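Side-chain contact in flavin reductase domain protein, FMN-binding (Shewanella baltica, PDB 3HMZ), which binds FMN and probably acts as an NAD- or NADP-dependent oxidoreductase of the flavin reductase type: residues E117-D122 / G156-T161. Sequence-based numbering, arbitrary orientation.
Sequences EMAGHD and GAWADT
A type I' beta turn, running from Met118 to His121, leans against Trp158 near the end of strand 149-160, and Met118, Ala119 and His121 all meet its indole. The loop gives up no hydrogen bond to the strand; it docks by side chains alone. Met118, built as selenomethionine, makes a Met-aromatic contact: SE lies 4.0 Å from the centroid of the five-membered ring of Trp158, only 12° off the ring normal. A nearly eclipsed last torsion (chi3 -6°) turns the chain so that the methyl also lies over this face, with CE 3.8 Å from Trp158 CE3. A methionine, flexible and polarisable at its sulfur (here selenium), suits a flat aromatic surface. Ala119 sets CB 3.6 Å from Trp158 CZ2 on the benzo part of the indole, a methyl sufficing because the turn's backbone lies close to the ring. His121 NE2 approaches the indole edge near its plane, 3.7 Å from Trp158 CH2, the two rings being steeply inclined at 77°; the flat imidazole fits beside that edge, with Met118 O in its own plane. Ala119 and Gly120 both take left-handed conformations, readily adopted by the glycine, while a weak bond from His121 N to Met118 O (3.4 Å) spans the turn. The opposite indole face packs on Gly156, where any beta carbon would run into Trp158 CH2. Phe125, Ile14 and Ala16 also touch the indole, and Glu117 and Asp122 both salt-bridge to Arg37. With Trp158 cut back to an alanine, a gap would probably open between turn and strand, and Met118 would lose its aromatic platform. Away from the FMN-binding residues, this is surface packing of a connecting loop on the antiparallel sheet of the flavin reductase-like, FMN-binding split-barrel fold.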
ATOM      1  N   GLU A 117       9.543  -7.934 -23.265  1.00 18.90           N
ATOM      2  CA  GLU A 117      10.206  -8.997 -22.493  1.00 20.59           C
ATOM      3  C   GLU A 117      11.550  -8.506 -22.005  1.00 20.91           C
ATOM      4  O   GLU A 117      12.206  -7.686 -22.665  1.00 20.34           O
ATOM      5  CB  GLU A 117      10.355 -10.244 -23.326  1.00 23.09           C
ATOM      6  CG  GLU A 117       8.987 -10.880 -23.610  1.00 26.12           C
ATOM      7  CD  GLU A 117       9.062 -12.167 -24.390  1.00 30.48           C
ATOM      8  OE1 GLU A 117      10.074 -12.414 -25.068  1.00 35.19           O
ATOM      9  OE2 GLU A 117       8.057 -12.898 -24.383  1.00 31.99           O
HETATM   10  N   MSE A 118      11.986  -9.039 -20.873  1.00 23.61           N
HETATM   11  CA  MSE A 118      13.204  -8.524 -20.242  1.00 27.45           C
HETATM   12  C   MSE A 118      13.952  -9.528 -19.440  1.00 29.98           C
HETATM   13  O   MSE A 118      13.320 -10.282 -18.746  1.00 32.17           O
HETATM   14  CB  MSE A 118      12.773  -7.400 -19.236  1.00 26.87           C
HETATM   15  CG  MSE A 118      13.764  -6.345 -19.240  1.00 21.60           C
HETATM   16 SE   MSE A 118      13.736  -4.828 -18.204  0.75 31.53          SE
HETATM   17  CE  MSE A 118      12.055  -4.804 -17.264  1.00 27.64           C
ATOM     18  N   ALA A 119      15.295  -9.501 -19.520  1.00 32.00           N
ATOM     19  CA  ALA A 119      16.192 -10.346 -18.702  1.00 32.83           C
ATOM     20  C   ALA A 119      16.000 -11.883 -18.818  1.00 33.19           C
ATOM     21  O   ALA A 119      16.163 -12.585 -17.820  1.00 35.61           O
ATOM     22  CB  ALA A 119      16.106  -9.870 -17.230  1.00 33.49           C
ATOM     23  N   GLY A 120      15.663 -12.395 -20.007  1.00 32.61           N
ATOM     24  CA  GLY A 120      15.381 -13.837 -20.227  1.00 32.55           C
ATOM     25  C   GLY A 120      14.171 -14.486 -19.514  1.00 33.14           C
ATOM     26  O   GLY A 120      14.001 -15.707 -19.569  1.00 37.94           O
ATOM     27  N   HIS A 121      13.320 -13.696 -18.864  1.00 30.23           N
ATOM     28  CA  HIS A 121      12.122 -14.183 -18.175  1.00 27.24           C
ATOM     29  C   HIS A 121      11.052 -14.533 -19.200  1.00 25.76           C
ATOM     30  O   HIS A 121      10.954 -13.877 -20.247  1.00 29.07           O
ATOM     31  CB  HIS A 121      11.579 -13.057 -17.258  1.00 26.25           C
ATOM     32  CG  HIS A 121      12.488 -12.740 -16.114  1.00 26.69           C
ATOM     33  ND1 HIS A 121      12.553 -13.541 -15.001  1.00 28.80           N
ATOM     34  CD2 HIS A 121      13.424 -11.779 -15.939  1.00 27.90           C
ATOM     35  CE1 HIS A 121      13.455 -13.055 -14.163  1.00 28.63           C
ATOM     36  NE2 HIS A 121      14.016 -11.999 -14.718  1.00 27.03           N
ATOM     37  N   ASP A 122      10.219 -15.510 -18.901  1.00 26.09           N
ATOM     38  CA  ASP A 122       9.113 -15.857 -19.766  1.00 25.76           C
ATOM     39  C   ASP A 122       7.908 -15.110 -19.237  1.00 23.66           C
ATOM     40  O   ASP A 122       6.891 -15.692 -18.857  1.00 25.62           O
ATOM     41  CB  ASP A 122       8.903 -17.372 -19.760  1.00 28.17           C
ATOM     42  CG  ASP A 122       7.917 -17.828 -20.812  1.00 30.28           C
ATOM     43  OD1 ASP A 122       7.712 -17.123 -21.829  1.00 30.99           O
ATOM     44  OD2 ASP A 122       7.332 -18.914 -20.601  1.00 34.66           O
ATOM     45  N   GLY A 156      13.840  -9.979  -9.536  1.00 17.61           N
ATOM     46  CA  GLY A 156      14.468  -9.007 -10.379  1.00 17.64           C
ATOM     47  C   GLY A 156      13.674  -7.719 -10.302  1.00 15.46           C
ATOM     48  O   GLY A 156      12.453  -7.772 -10.077  1.00 17.70           O
ATOM     49  N   ALA A 157      14.366  -6.581 -10.442  1.00 15.80           N
ATOM     50  CA  ALA A 157      13.718  -5.277 -10.375  1.00 15.67           C
ATOM     51  C   ALA A 157      14.426  -4.309 -11.287  1.00 14.67           C
ATOM     52  O   ALA A 157      15.667  -4.360 -11.419  1.00 15.82           O
ATOM     53  CB  ALA A 157      13.690  -4.785  -8.936  1.00 16.87           C
ATOM     54  N   TRP A 158      13.648  -3.430 -11.935  1.00 15.03           N
ATOM     55  CA  TRP A 158      14.167  -2.452 -12.896  1.00 15.20           C
ATOM     56  C   TRP A 158      13.306  -1.207 -12.823  1.00 14.44           C
ATOM     57  O   TRP A 158      12.159  -1.266 -12.399  1.00 16.48           O
ATOM     58  CB  TRP A 158      14.123  -3.004 -14.347  1.00 15.59           C
ATOM     59  CG  TRP A 158      14.751  -4.347 -14.507  1.00 16.00           C
ATOM     60  CD1 TRP A 158      16.040  -4.605 -14.883  1.00 17.74           C
ATOM     61  CD2 TRP A 158      14.159  -5.619 -14.225  1.00 15.79           C
ATOM     62  NE1 TRP A 158      16.276  -5.948 -14.920  1.00 17.93           N
ATOM     63  CE2 TRP A 158      15.138  -6.608 -14.530  1.00 17.13           C
ATOM     64  CE3 TRP A 158      12.898  -6.032 -13.802  1.00 16.01           C
ATOM     65  CZ2 TRP A 158      14.878  -7.982 -14.391  1.00 17.36           C
ATOM     66  CZ3 TRP A 158      12.636  -7.404 -13.690  1.00 16.10           C
ATOM     67  CH2 TRP A 158      13.635  -8.361 -13.974  1.00 16.48           C
ATOM     68  N   ALA A 159      13.846  -0.082 -13.250  1.00 14.47           N
ATOM     69  CA  ALA A 159      13.094   1.147 -13.296  1.00 14.95           C
ATOM     70  C   ALA A 159      13.624   2.134 -14.304  1.00 15.14           C
ATOM     71  O   ALA A 159      14.808   2.107 -14.669  1.00 16.29           O
ATOM     72  CB  ALA A 159      13.040   1.796 -11.862  1.00 15.19           C
ATOM     73  N   ASP A 160      12.730   3.031 -14.705  1.00 15.63           N
ATOM     74  CA  ASP A 160      13.055   4.174 -15.567  1.00 16.32           C
ATOM     75  C   ASP A 160      13.903   5.133 -14.743  1.00 14.88           C
ATOM     76  O   ASP A 160      13.405   5.726 -13.776  1.00 15.88           O
ATOM     77  CB  ASP A 160      11.730   4.794 -16.026  1.00 17.60           C
ATOM     78  CG  ASP A 160      11.873   6.042 -16.798  1.00 19.99           C
ATOM     79  OD1 ASP A 160      12.962   6.628 -16.895  1.00 19.80           O
ATOM     80  OD2 ASP A 160      10.801   6.446 -17.313  1.00 25.47           O
ATOM     81  N   THR A 161      15.142   5.348 -15.182  1.00 16.46           N
ATOM     82  CA  THR A 161      16.066   6.166 -14.422  1.00 17.50           C
ATOM     83  C   THR A 161      15.695   7.632 -14.329  1.00 17.64           C
ATOM     84  O   THR A 161      16.253   8.329 -13.497  1.00 20.23           O
ATOM     85  CB  THR A 161      17.493   6.063 -14.959  1.00 18.32           C
ATOM     86  OG1 THR A 161      17.536   6.494 -16.324  1.00 19.67           O
ATOM     87  CG2 THR A 161      18.033   4.600 -14.831  1.00 19.69           C
TER